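Local coordinates for protein glucose-6-phosphate isomerase (Plasmodium falciparum, PDB 3QKI) that probably catalyses the reversible isomerisation of alpha-D-glucose 6-phosphate to beta-D-fructose 6-phosphate, the second step of glycolysis, at residues I172-S177 / A255-N260; N375-P380 / Q439-E444; Q417-E422 / S535-E540. One frame throughout, in Å; residues are numbered along the deposited sequence.

Contact 1 (I172-S177 / A255-N260)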
loop_
_atom_site.group_PDB
_atom_site.type_symbol
_atom_site.label_atom_id
_atom_site.label_comp_id
_atom_site.label_asym_id
_atom_site.label_seq_id
_atom_site.Cartn_x
_atom_site.Cartn_y
_atom_site.Cartn_z
ATOM N N ILE A 172 -18.092 9.916 -2.648
ATOM C CA ILE A 172 -18.350 8.642 -3.316
ATOM C C ILE A 172 -17.753 8.740 -4.706
ATOM O O ILE A 172 -18.161 9.602 -5.500
ATOM C CB ILE A 172 -19.845 8.275 -3.346
ATOM C CG1 ILE A 172 -20.526 8.447 -1.956
ATOM C CG2 ILE A 172 -20.040 6.855 -3.911
ATOM C CD1 ILE A 172 -22.033 8.175 -1.951
ATOM N N GLY A 173 -16.772 7.889 -4.975
ATOM C CA GLY A 173 -16.081 7.851 -6.260
ATOM C C GLY A 173 -15.036 6.759 -6.309
ATOM O O GLY A 173 -14.571 6.296 -5.261
ATOM N N ILE A 174 -14.684 6.317 -7.527
ATOM C CA ILE A 174 -13.680 5.269 -7.718
ATOM C C ILE A 174 -12.433 5.838 -8.406
ATOM O O ILE A 174 -12.512 6.886 -9.061
ATOM C CB ILE A 174 -14.270 4.050 -8.477
ATOM C CG1 ILE A 174 -14.615 4.402 -9.950
ATOM C CG2 ILE A 174 -15.473 3.426 -7.723
ATOM C CD1 ILE A 174 -14.918 3.217 -10.811
ATOM N N GLY A 175 -11.313 5.125 -8.264
ATOM C CA GLY A 175 -10.032 5.461 -8.891
ATOM C C GLY A 175 -9.629 6.917 -8.767
ATOM O O GLY A 175 -9.511 7.435 -7.652
ATOM N N GLY A 176 -9.498 7.585 -9.914
ATOM C CA GLY A 176 -9.093 8.993 -9.985
ATOM C C GLY A 176 -10.035 9.972 -9.312
ATOM O O GLY A 176 -9.626 11.080 -8.964
ATOM N N SER A 177 -11.301 9.557 -9.110
ATOM C CA SER A 177 -12.302 10.379 -8.443
ATOM C C SER A 177 -12.089 10.549 -6.937
ATOM O O SER A 177 -12.750 11.393 -6.338
ATOM C CB SER A 177 -13.707 9.901 -8.777
ATOM O OG SER A 177 -13.937 10.175 -10.146
ATOM N N ALA A 255 -20.777 2.088 -12.605
ATOM C CA ALA A 255 -21.428 1.004 -11.860
ATOM C C ALA A 255 -21.234 1.016 -10.334
ATOM O O ALA A 255 -22.223 1.047 -9.609
ATOM C CB ALA A 255 -21.076 -0.353 -12.462
ATOM N N GLU A 256 -19.987 1.039 -9.865
ATOM C CA GLU A 256 -19.621 1.005 -8.441
ATOM C C GLU A 256 -20.028 2.275 -7.712
ATOM O O GLU A 256 -20.683 2.203 -6.676
ATOM C CB GLU A 256 -18.094 0.760 -8.262
ATOM C CG GLU A 256 -17.599 -0.553 -8.845
ATOM C CD GLU A 256 -17.258 -0.545 -10.319
ATOM O OE1 GLU A 256 -16.766 -1.584 -10.816
ATOM O OE2 GLU A 256 -17.486 0.497 -10.977
ATOM N N THR A 257 -19.635 3.427 -8.242
ATOM C CA THR A 257 -19.962 4.722 -7.668
ATOM C C THR A 257 -21.479 4.894 -7.515
ATOM O O THR A 257 -21.939 5.330 -6.457
ATOM C CB THR A 257 -19.405 5.842 -8.551
ATOM O OG1 THR A 257 -18.021 5.586 -8.777
ATOM C CG2 THR A 257 -19.642 7.236 -7.941
ATOM N N MET A 258 -22.237 4.578 -8.581
ATOM C CA MET A 258 -23.677 4.747 -8.580
ATOM C C MET A 258 -24.414 3.770 -7.687
ATOM O O MET A 258 -25.367 4.188 -7.031
ATOM C CB MET A 258 -24.268 4.866 -9.993
ATOM C CG MET A 258 -23.690 6.047 -10.801
ATOM S SD MET A 258 -23.440 7.587 -9.887
ATOM C CE MET A 258 -25.135 7.958 -9.410
ATOM N N LEU A 259 -23.928 2.519 -7.571
ATOM C CA LEU A 259 -24.538 1.586 -6.612
ATOM C C LEU A 259 -24.278 2.112 -5.177
ATOM O O LEU A 259 -25.176 2.058 -4.328
ATOM C CB LEU A 259 -24.001 0.149 -6.790
ATOM C CG LEU A 259 -24.463 -0.919 -5.777
ATOM C CD1 LEU A 259 -26.037 -0.994 -5.692
ATOM C CD2 LEU A 259 -23.861 -2.280 -6.118
ATOM N N ASN A 260 -23.068 2.656 -4.931
ATOM C CA ASN A 260 -22.743 3.242 -3.631
ATOM C C ASN A 260 -23.566 4.479 -3.368
ATOM O O ASN A 260 -24.026 4.654 -2.242
ATOM C CB ASN A 260 -21.246 3.508 -3.477
ATOM C CG ASN A 260 -20.485 2.286 -3.013
ATOM O OD1 ASN A 260 -21.023 1.410 -2.337
ATOM N ND2 ASN A 260 -19.217 2.207 -3.384
HETATM O O HOH W 1 -16.385 7.507 -9.654
#

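Contact 2 (N375-P380 / Q439-E444)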
loop_
_atom_site.group_PDB
_atom_site.type_symbol
_atom_site.label_atom_id
_atom_site.label_comp_id
_atom_site.label_asym_id
_atom_site.label_seq_id
_atom_site.Cartn_x
_atom_site.Cartn_y
_atom_site.Cartn_z
ATOM N N ASN A 375 10.843 -1.692 -10.872
ATOM C CA ASN A 375 10.078 -1.261 -9.703
ATOM C C ASN A 375 10.516 0.112 -9.256
ATOM O O ASN A 375 11.642 0.508 -9.538
ATOM C CB ASN A 375 10.266 -2.239 -8.532
ATOM C CG ASN A 375 9.675 -3.577 -8.752
ATOM O OD1 ASN A 375 8.494 -3.800 -8.557
ATOM N ND2 ASN A 375 10.489 -4.494 -9.188
ATOM N N VAL A 376 9.625 0.836 -8.550
ATOM C CA VAL A 376 9.920 2.130 -7.933
ATOM C C VAL A 376 9.267 2.072 -6.557
ATOM O O VAL A 376 8.062 1.802 -6.469
ATOM C CB VAL A 376 9.396 3.381 -8.716
ATOM C CG1 VAL A 376 9.618 4.667 -7.907
ATOM C CG2 VAL A 376 10.014 3.497 -10.104
ATOM N N ALA A 377 10.038 2.357 -5.497
ATOM C CA ALA A 377 9.506 2.460 -4.127
ATOM C C ALA A 377 9.337 3.949 -3.790
ATOM O O ALA A 377 10.311 4.712 -3.858
ATOM C CB ALA A 377 10.435 1.776 -3.126
ATOM N N ILE A 378 8.098 4.361 -3.462
ATOM C CA ILE A 378 7.754 5.744 -3.096
ATOM C C ILE A 378 7.726 5.762 -1.607
ATOM O O ILE A 378 6.848 5.144 -0.990
ATOM C CB ILE A 378 6.414 6.217 -3.696
ATOM C CG1 ILE A 378 6.435 6.183 -5.243
ATOM C CG2 ILE A 378 6.043 7.624 -3.159
ATOM C CD1 ILE A 378 7.491 7.170 -6.014
ATOM N N LEU A 379 8.742 6.385 -1.019
ATOM C CA LEU A 379 8.957 6.349 0.432
ATOM C C LEU A 379 9.032 7.726 1.101
ATOM O O LEU A 379 10.126 8.241 1.344
ATOM C CB LEU A 379 10.195 5.494 0.744
ATOM C CG LEU A 379 10.302 4.146 0.026
ATOM C CD1 LEU A 379 11.701 3.588 0.175
ATOM C CD2 LEU A 379 9.219 3.151 0.529
ATOM N N PRO A 380 7.872 8.345 1.383
ATOM C CA PRO A 380 7.897 9.647 2.069
ATOM C C PRO A 380 8.190 9.453 3.568
ATOM O O PRO A 380 7.529 8.646 4.219
ATOM C CB PRO A 380 6.497 10.202 1.826
ATOM C CG PRO A 380 5.621 8.993 1.640
ATOM C CD PRO A 380 6.484 7.876 1.146
ATOM N N GLN A 439 16.445 -8.234 -4.445
ATOM C CA GLN A 439 16.445 -7.566 -5.735
ATOM C C GLN A 439 16.547 -6.025 -5.593
ATOM O O GLN A 439 16.056 -5.459 -4.593
ATOM C CB GLN A 439 15.259 -8.041 -6.576
ATOM C CG GLN A 439 13.908 -7.546 -6.137
ATOM C CD GLN A 439 12.854 -8.017 -7.095
ATOM O OE1 GLN A 439 12.053 -8.889 -6.771
ATOM N NE2 GLN A 439 12.869 -7.503 -8.314
ATOM N N VAL A 440 17.294 -5.380 -6.522
ATOM C CA VAL A 440 17.535 -3.930 -6.522
ATOM C C VAL A 440 16.248 -3.183 -6.882
ATOM O O VAL A 440 15.621 -3.476 -7.905
ATOM C CB VAL A 440 18.728 -3.504 -7.425
ATOM C CG1 VAL A 440 18.874 -1.982 -7.484
ATOM C CG2 VAL A 440 20.029 -4.125 -6.943
ATOM N N ILE A 441 15.860 -2.228 -6.016
ATOM C CA ILE A 441 14.646 -1.418 -6.168
ATOM C C ILE A 441 14.979 0.077 -6.016
ATOM O O ILE A 441 15.185 0.532 -4.887
ATOM C CB ILE A 441 13.510 -1.866 -5.191
ATOM C CG1 ILE A 441 13.046 -3.308 -5.542
ATOM C CG2 ILE A 441 12.306 -0.888 -5.259
ATOM C CD1 ILE A 441 12.889 -4.022 -4.529
ATOM N N PRO A 442 14.995 0.860 -7.132
ATOM C CA PRO A 442 15.255 2.310 -7.018
ATOM C C PRO A 442 14.218 2.956 -6.100
ATOM O O PRO A 442 13.033 2.647 -6.194
ATOM C CB PRO A 442 15.095 2.805 -8.464
ATOM C CG PRO A 442 15.438 1.595 -9.286
ATOM C CD PRO A 442 14.807 0.465 -8.541
ATOM N N VAL A 443 14.663 3.804 -5.191
ATOM C CA VAL A 443 13.774 4.441 -4.225
ATOM C C VAL A 443 13.690 5.952 -4.463
ATOM O O VAL A 443 14.642 6.572 -4.950
ATOM C CB VAL A 443 14.118 4.101 -2.739
ATOM C CG1 VAL A 443 14.110 2.605 -2.465
ATOM C CG2 VAL A 443 15.441 4.716 -2.277
ATOM N N GLU A 444 12.547 6.531 -4.087
ATOM C CA GLU A 444 12.329 7.970 -4.141
ATOM C C GLU A 444 11.909 8.348 -2.715
ATOM O O GLU A 444 10.848 7.926 -2.248
ATOM C CB GLU A 444 11.275 8.331 -5.203
ATOM C CG GLU A 444 11.786 8.083 -6.611
ATOM C CD GLU A 444 10.829 8.264 -7.779
ATOM O OE1 GLU A 444 9.840 9.017 -7.640
ATOM O OE2 GLU A 444 11.106 7.690 -8.857
HETATM O O HOH W 2 13.505 -2.744 -9.533
#

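Contact 3 (Q417-E422 / S535-E540)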
loop_
_atom_site.group_PDB
_atom_site.type_symbol
_atom_site.label_atom_id
_atom_site.label_comp_id
_atom_site.label_asym_id
_atom_site.label_seq_id
_atom_site.Cartn_x
_atom_site.Cartn_y
_atom_site.Cartn_z
ATOM N N GLN A 417 7.070 1.025 -14.437
ATOM C CA GLN A 417 7.503 0.166 -13.342
ATOM C C GLN A 417 6.311 -0.144 -12.422
ATOM O O GLN A 417 5.280 0.540 -12.477
ATOM C CB GLN A 417 8.570 0.886 -12.490
ATOM C CG GLN A 417 9.892 1.150 -13.200
ATOM C CD GLN A 417 9.976 2.583 -13.653
ATOM O OE1 GLN A 417 9.042 3.120 -14.239
ATOM N NE2 GLN A 417 11.107 3.238 -13.371
ATOM N N VAL A 418 6.470 -1.142 -11.549
ATOM C CA VAL A 418 5.492 -1.420 -10.497
ATOM C C VAL A 418 5.850 -0.410 -9.387
ATOM O O VAL A 418 6.995 -0.354 -8.954
ATOM C CB VAL A 418 5.575 -2.862 -9.966
ATOM C CG1 VAL A 418 4.819 -2.990 -8.658
ATOM C CG2 VAL A 418 5.036 -3.851 -10.991
ATOM N N TYR A 419 4.884 0.409 -8.974
ATOM C CA TYR A 419 5.077 1.386 -7.905
ATOM C C TYR A 419 4.466 0.843 -6.633
ATOM O O TYR A 419 3.378 0.255 -6.663
ATOM C CB TYR A 419 4.388 2.707 -8.258
ATOM C CG TYR A 419 5.199 3.616 -9.134
ATOM C CD1 TYR A 419 5.748 4.788 -8.629
ATOM C CD2 TYR A 419 5.397 3.324 -10.483
ATOM C CE1 TYR A 419 6.466 5.660 -9.450
ATOM C CE2 TYR A 419 6.169 4.158 -11.297
ATOM C CZ TYR A 419 6.676 5.338 -10.783
ATOM O OH TYR A 419 7.388 6.188 -11.598
ATOM N N PHE A 420 5.161 1.045 -5.510
ATOM C CA PHE A 420 4.672 0.616 -4.207
ATOM C C PHE A 420 5.370 1.455 -3.137
ATOM O O PHE A 420 6.251 2.270 -3.444
ATOM C CB PHE A 420 4.915 -0.904 -3.993
ATOM C CG PHE A 420 6.348 -1.263 -3.668
ATOM C CD1 PHE A 420 6.730 -1.570 -2.358
ATOM C CD2 PHE A 420 7.331 -1.251 -4.659
ATOM C CE1 PHE A 420 8.059 -1.886 -2.056
ATOM C CE2 PHE A 420 8.661 -1.558 -4.358
ATOM C CZ PHE A 420 9.013 -1.885 -3.062
ATOM N N GLY A 421 4.983 1.248 -1.896
ATOM C CA GLY A 421 5.613 1.949 -0.797
ATOM C C GLY A 421 4.734 2.167 0.402
ATOM O O GLY A 421 3.511 2.008 0.343
ATOM N N GLU A 422 5.389 2.545 1.492
ATOM C CA GLU A 422 4.811 2.910 2.775
ATOM C C GLU A 422 5.656 4.050 3.308
ATOM O O GLU A 422 6.850 4.105 2.998
ATOM C CB GLU A 422 4.874 1.729 3.769
ATOM C CG GLU A 422 3.799 0.662 3.540
ATOM C CD GLU A 422 2.341 1.101 3.524
ATOM O OE1 GLU A 422 1.973 2.073 4.226
ATOM O OE2 GLU A 422 1.548 0.420 2.839
ATOM N N SER A 535 3.818 15.951 -13.853
ATOM C CA SER A 535 4.768 16.372 -14.892
ATOM C C SER A 535 5.736 15.233 -15.233
ATOM O O SER A 535 5.943 14.958 -16.410
ATOM C CB SER A 535 5.536 17.610 -14.454
ATOM O OG SER A 535 4.664 18.681 -14.150
ATOM N N ARG A 536 6.297 14.549 -14.210
ATOM C CA ARG A 536 7.216 13.430 -14.404
ATOM C C ARG A 536 6.580 12.337 -15.241
ATOM O O ARG A 536 7.226 11.843 -16.158
ATOM C CB ARG A 536 7.704 12.880 -13.033
ATOM C CG ARG A 536 8.639 11.669 -13.099
ATOM C CD ARG A 536 7.854 10.393 -12.859
ATOM N NE ARG A 536 8.693 9.204 -12.660
ATOM C CZ ARG A 536 9.208 8.838 -11.489
ATOM N NH1 ARG A 536 9.023 9.585 -10.410
ATOM N NH2 ARG A 536 9.923 7.728 -11.393
ATOM N N ILE A 537 5.309 11.962 -14.934
ATOM C CA ILE A 537 4.586 10.923 -15.678
ATOM C C ILE A 537 4.323 11.310 -17.137
ATOM O O ILE A 537 4.534 10.488 -18.037
ATOM C CB ILE A 537 3.352 10.413 -14.894
ATOM C CG1 ILE A 537 3.815 9.514 -13.706
ATOM C CG2 ILE A 537 2.338 9.701 -15.766
ATOM C CD1 ILE A 537 4.905 8.354 -14.058
ATOM N N VAL A 538 3.932 12.567 -17.371
ATOM C CA VAL A 538 3.704 13.086 -18.713
ATOM C C VAL A 538 5.040 13.037 -19.517
ATOM O O VAL A 538 5.048 12.536 -20.637
ATOM C CB VAL A 538 3.070 14.503 -18.679
ATOM C CG1 VAL A 538 3.197 15.211 -20.025
ATOM C CG2 VAL A 538 1.615 14.438 -18.228
ATOM N N ALA A 539 6.156 13.485 -18.914
ATOM C CA ALA A 539 7.474 13.472 -19.561
ATOM C C ALA A 539 7.892 12.042 -19.858
ATOM O O ALA A 539 8.378 11.769 -20.954
ATOM C CB ALA A 539 8.519 14.146 -18.677
ATOM N N GLU A 540 7.660 11.121 -18.908
ATOM C CA GLU A 540 8.050 9.744 -19.062
ATOM C C GLU A 540 7.294 8.997 -20.173
ATOM O O GLU A 540 7.897 8.171 -20.867
ATOM C CB GLU A 540 8.035 9.002 -17.718
ATOM C CG GLU A 540 8.971 7.814 -17.717
ATOM C CD GLU A 540 9.247 7.190 -16.368
ATOM O OE1 GLU A 540 8.778 7.728 -15.337
ATOM O OE2 GLU A 540 9.960 6.162 -16.344
HETATM O O HOH W 3 7.791 5.482 -14.083
HETATM O O HOH W 4 9.306 3.768 -16.931
#

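Contact 1 (I172-S177 / A255-N260)
In the SIS-type alpha/beta fold around the sugar-phosphate site, Ile172 and Ile174, at the end of strand 168-172 and in the loop beyond it, pack on Glu256, Thr257 and Asn260 at the start of helix 255-268. The two backbones are nearest at Gly173 and Thr257, whose CA atoms are 5.2 Å apart. Ile172 sends in its short branch: with CG1 beside the backbone N (chi1 -48°), CG2 falls anti to that N and reaches Thr257 O at 3.5 Å. The same methyl rests on the aliphatic base of Asn260, 3.6 Å from its CB, while the amide ND2 of Asn260 turns elsewhere, to Asn225 O. Ile174 packs nearer the start of the helix, on Glu256 and Thr257. Its CG2 lies beside Glu256 CB and 3.5 Å from Thr257 OG1, and its longer branch crosses the glutamate nearly at right angles, with CD1 3.7 Å from Glu256 OE2. His429 of the second subunit also packs on Ile174 and Glu256. The loop then runs into Gly176 and Ser177, which bind fructose 6-phosphate together with Ser249 to Thr251 and Thr254, just ahead of the helix; none of that ligand is bound here. Contact between the two segments is mostly apolar, and a water supplies the polar link, accepting from Ile174 N at 3.0 Å and lying 2.7 Å from Thr257 OG1.

Contact 2 (N375-P380 / Q439-E444)
Glu444 leans over strand 375-380 along the side chains of Val376 and Ile378, touching them at its base and at its carboxylate. Glu444 CB lies 4.0 Å from Ile378 CD1 and about as far from Ala377 O. Beyond CG the chain is extended, and the glutamate and Ile378 run side by side, pointing the same way. Glu444 CD is near two methyls, Val376 CG1 and Ile378 CD1, both on the side of strand 375-380. Each carboxylate oxygen takes one methyl: Glu444 OE1 is 3.4 Å from Ile378 CD1, and Glu444 OE2 is 3.5 Å from Val376 CG1. This buried charge is answered from helix 523-543, where Arg536 makes a salt bridge to OE2, and by Tyr533 OH, hydrogen-bonded to OE1. On the other face of the sheet the chemistry is apolar. Ala377 CB touches the CG2 methyl of Ile441 and, 3.8 Å away, Val443 CG1, which also meets Leu379 CD1 at 3.7 Å. Three backbone hydrogen bonds join the segments: Ala377 N to Pro442 O (3.1 Å), Glu444 N to Ala377 O (2.9 Å) and Leu379 N to Glu444 O (2.9 Å). Ala377 thus gives its N-H to one residue and its carbonyl to another two places on, the pattern of neighbouring parallel strands, here two adjacent interior strands in the mixed sheet of an alpha/beta fold of SIS type.

Contact 3 (Q417-E422 / S535-E540)
Strand 418-420 and helix 535-540 run antiparallel at 170° with their axes 14.8 Å apart, so Tyr419 and Arg536 have to meet through the far ends of their side chains, and waters bridge much of the rest. The two come from opposite directions. Tyr419 brings its hydroxyl over one face of the Arg536 guanidinium, with OH 3.0 Å from NH2, yet the N-H points badly for a hydrogen bond; ring and guanidinium planes are 67° apart. The arginine is held by other partners. Its NE donates to Glu540 OE1 at 3.1 Å, one turn along the helix, in a salt bridge lying almost in the guanidinium plane, while NH2 serves Ser364 and the carboxylate of Glu444. Arg536 sets out with CG anti to the backbone N and then bends at chi2 (-99°), and the guanidinium ends beside Glu540. In the alpha/beta fold this is where helix 523-543 faces, at a distance, the outermost strand of the mixed sheet within this chain, and Tyr419 also packs on Ile378 of the neighbouring strand and Ile392 of helix 388-400. A water sits at the edge of the tyrosine ring, in its plane, and accepts from Tyr419 OH at 2.6 Å. Both of its own protons have takers, Gln417 OE1 at 2.7 Å and Glu540 OE1 at 2.8 Å. Glu540 OE1 therefore receives both this water and Arg536 NE. The amide of Gln417 and the carboxylate of Glu540 stand nearly perpendicular. A second water spans them, 2.8 Å from Gln417 OE1 and 2.6 Å from Glu540 OE2, and Ser364 OG of helix 356-371 is hydrogen-bonded to both Gln417 NE2 and Glu540 OE2.

In the fold
All three contacts are buried, but they serve two different sheets. Contact 1 belongs to the five-stranded parallel sheet and lies beside the substrate site; its centre is about 30 Å from that of contact 2 and about 24 Å from that of contact 3. Contacts 2 and 3 adjoin, their centres about 10 Å apart, because strands 375-380 and 418-420 are neighbours in the mixed sheet, and the Glu444 to Arg536 salt bridge ties them further. Backbone hydrogen bonds dominate contact 2, within the sheet; bridging waters and a tyrosine hydroxyl over an arginine salt-bridged within its own helix mark contact 3; methyl packing with one water marks contact 1. Each reaches the second subunit.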